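Local coordinates for protein glycerol kinase, putative (Plasmodium falciparum, PDB 2W41) that probably phosphorylates glycerol to sn-glycerol 3-phosphate with ATP, as a glycerol kinase of the FGGY carbohydrate kinase family that binds ADP, at residues E90-W95 with A144-W149. Sequence-based numbering, arbitrary orientation.
With EDO (1,2-ethanediol), chain T.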
loop_
_atom_site.group_PDB
_atom_site.type_symbol
_atom_site.label_atom_id
_atom_site.label_comp_id
_atom_site.label_asym_id
_atom_site.label_seq_id
_atom_site.Cartn_x
_atom_site.Cartn_y
_atom_site.Cartn_z
ATOM N N GLU B 90 12.734 3.671 34.456
ATOM C CA GLU B 90 11.335 4.141 34.599
ATOM C C GLU B 90 10.435 3.167 35.391
ATOM O O GLU B 90 9.755 3.582 36.324
ATOM C CB GLU B 90 10.764 4.473 33.215
ATOM C CG GLU B 90 11.434 5.702 32.617
ATOM C CD GLU B 90 11.736 5.583 31.160
ATOM O OE1 GLU B 90 10.995 4.864 30.471
ATOM O OE2 GLU B 90 12.718 6.208 30.685
ATOM N N THR B 91 10.444 1.882 35.026
ATOM C CA THR B 91 9.896 0.800 35.864
ATOM C C THR B 91 10.127 1.047 37.347
ATOM O O THR B 91 11.248 1.356 37.760
ATOM C CB THR B 91 10.447 -0.588 35.436
ATOM O OG1 THR B 91 9.975 -0.873 34.114
ATOM C CG2 THR B 91 10.019 -1.712 36.399
ATOM N N VAL B 92 9.043 0.945 38.133
ATOM C CA VAL B 92 9.078 1.367 39.540
ATOM C C VAL B 92 8.565 0.311 40.526
ATOM O O VAL B 92 7.582 -0.388 40.251
ATOM C CB VAL B 92 8.415 2.797 39.757
ATOM C CG1 VAL B 92 6.869 2.770 39.589
ATOM C CG2 VAL B 92 8.838 3.421 41.134
ATOM N N ILE B 93 9.209 0.213 41.677
ATOM C CA ILE B 93 8.718 -0.601 42.770
ATOM C C ILE B 93 8.651 0.237 44.025
ATOM O O ILE B 93 9.500 1.113 44.257
ATOM C CB ILE B 93 9.612 -1.823 43.058
ATOM C CG1 ILE B 93 9.868 -2.610 41.773
ATOM C CG2 ILE B 93 9.003 -2.749 44.121
ATOM C CD1 ILE B 93 11.307 -3.093 41.643
ATOM N N ILE B 94 7.609 -0.025 44.829
ATOM C CA ILE B 94 7.538 0.500 46.186
ATOM C C ILE B 94 7.589 -0.669 47.126
ATOM O O ILE B 94 6.883 -1.661 46.911
ATOM C CB ILE B 94 6.297 1.374 46.438
ATOM C CG1 ILE B 94 6.208 2.466 45.357
ATOM C CG2 ILE B 94 6.407 1.995 47.871
ATOM C CD1 ILE B 94 5.112 3.531 45.575
ATOM N N TRP B 95 8.464 -0.578 48.133
ATOM C CA TRP B 95 8.579 -1.657 49.122
ATOM C C TRP B 95 8.724 -1.190 50.569
ATOM O O TRP B 95 8.786 0.004 50.863
ATOM C CB TRP B 95 9.686 -2.672 48.761
ATOM C CG TRP B 95 11.105 -2.147 48.807
ATOM C CD1 TRP B 95 11.976 -2.184 49.876
ATOM C CD2 TRP B 95 11.817 -1.529 47.726
ATOM N NE1 TRP B 95 13.175 -1.612 49.527
ATOM C CE2 TRP B 95 13.108 -1.195 48.215
ATOM C CE3 TRP B 95 11.482 -1.202 46.394
ATOM C CZ2 TRP B 95 14.077 -0.561 47.404
ATOM C CZ3 TRP B 95 12.442 -0.569 45.589
ATOM C CH2 TRP B 95 13.723 -0.263 46.099
ATOM N N ALA B 144 6.676 8.761 37.961
ATOM C CA ALA B 144 5.881 9.553 38.936
ATOM C C ALA B 144 4.380 9.298 38.843
ATOM O O ALA B 144 3.710 9.171 39.853
ATOM C CB ALA B 144 6.180 11.040 38.820
ATOM N N PHE B 145 3.855 9.221 37.630
ATOM C CA PHE B 145 2.440 8.952 37.453
ATOM C C PHE B 145 2.051 7.542 37.892
ATOM O O PHE B 145 0.884 7.290 38.148
ATOM C CB PHE B 145 2.026 9.183 36.022
ATOM C CG PHE B 145 1.666 10.601 35.719
ATOM C CD1 PHE B 145 0.469 11.149 36.179
ATOM C CD2 PHE B 145 2.521 11.389 34.940
ATOM C CE1 PHE B 145 0.134 12.457 35.889
ATOM C CE2 PHE B 145 2.193 12.697 34.611
ATOM C CZ PHE B 145 0.996 13.251 35.099
ATOM N N LYS B 146 3.033 6.647 38.010
ATOM C CA LYS B 146 2.799 5.292 38.510
ATOM C C LYS B 146 2.866 5.278 40.024
ATOM O O LYS B 146 2.092 4.599 40.674
ATOM C CB LYS B 146 3.811 4.272 37.968
ATOM C CG LYS B 146 4.444 4.562 36.612
ATOM C CD LYS B 146 3.740 3.849 35.488
ATOM C CE LYS B 146 4.618 3.793 34.225
ATOM N NZ LYS B 146 5.904 3.241 34.618
ATOM N N ILE B 147 3.815 6.001 40.589
ATOM C CA ILE B 147 3.903 6.163 42.023
ATOM C C ILE B 147 2.581 6.782 42.519
ATOM O O ILE B 147 2.053 6.362 43.539
ATOM C CB ILE B 147 5.084 7.093 42.401
ATOM C CG1 ILE B 147 6.436 6.483 41.992
ATOM C CG2 ILE B 147 5.036 7.422 43.904
ATOM C CD1 ILE B 147 7.648 7.468 42.064
ATOM N N LEU B 148 2.070 7.777 41.779
ATOM C CA LEU B 148 0.791 8.454 42.071
ATOM C C LEU B 148 -0.395 7.500 42.024
ATOM O O LEU B 148 -1.189 7.418 42.985
ATOM C CB LEU B 148 0.540 9.637 41.109
ATOM C CG LEU B 148 -0.809 10.377 41.241
ATOM C CD1 LEU B 148 -0.878 11.198 42.535
ATOM C CD2 LEU B 148 -1.088 11.246 40.072
ATOM N N TRP B 149 -0.538 6.796 40.899
ATOM C CA TRP B 149 -1.543 5.746 40.830
ATOM C C TRP B 149 -1.497 4.832 42.065
ATOM O O TRP B 149 -2.549 4.508 42.627
ATOM C CB TRP B 149 -1.391 4.935 39.566
ATOM C CG TRP B 149 -2.534 4.022 39.232
ATOM C CD1 TRP B 149 -3.544 4.271 38.324
ATOM C CD2 TRP B 149 -2.777 2.692 39.745
ATOM N NE1 TRP B 149 -4.392 3.175 38.239
ATOM C CE2 TRP B 149 -3.946 2.193 39.092
ATOM C CE3 TRP B 149 -2.121 1.869 40.674
ATOM C CZ2 TRP B 149 -4.469 0.904 39.351
ATOM C CZ3 TRP B 149 -2.642 0.592 40.930
ATOM C CH2 TRP B 149 -3.816 0.133 40.288
HETATM C C1 EDO T . 9.992 5.335 26.662
HETATM O O1 EDO T . 10.823 5.411 27.807
HETATM C C2 EDO T . 10.137 6.675 25.968
HETATM O O2 EDO T . 9.797 7.747 26.864
#
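Strand 92-95, carrying Val92 and Ile94, runs at 37° to helix 144-149, which meets them with Lys146 and Ile147, the two axes coming within 9.1 Å and the CA atoms of Val92 and Lys146 standing 7.5 Å apart. This is a helix packed on a small antiparallel sheet, strands 92-96 and 166-170, within the FGGY N-terminal family region of this sugar kinase/Hsp70/actin superfamily enzyme, away from the ADP pocket. Val92 and Ile94 both point toward the helix, while Ile93, between them, points away from it and packs on Ile171 and Trp174 of helix 171-179. Val92 divides its two methyls between neighbouring helix residues. CG1, held between the backbone N and the carbonyl carbon (chi1 71°), rests 3.8 Å from CB of Lys146, where the lysine chain leaves the helix. CG2 lies 4.0 Å from CG1 of Ile147, the two side chains crossing at about a right angle. Two residues further along the strand, CD1 of Ile94 reaches CG2 of Ile147 at 4.2 Å, and Ile168 of the partner strand touches both Val92 and Ile147 and extends the buried apolar cluster. Bent at chi2 and chi4, the lysine chain carries NZ to a hydrogen bond with the carbonyl O of Tyr141. At Glu90, the carbonyl O accepts a bond from Ser143 OG, just ahead of the helix, and the carboxylate turns away from the helix, with OE2 in a salt bridge to Arg193 NE. The other oxygen, OE1, accepts a 2.7 Å hydrogen bond from O1 of a 1,2-ethanediol, probably from the crystallisation liquor.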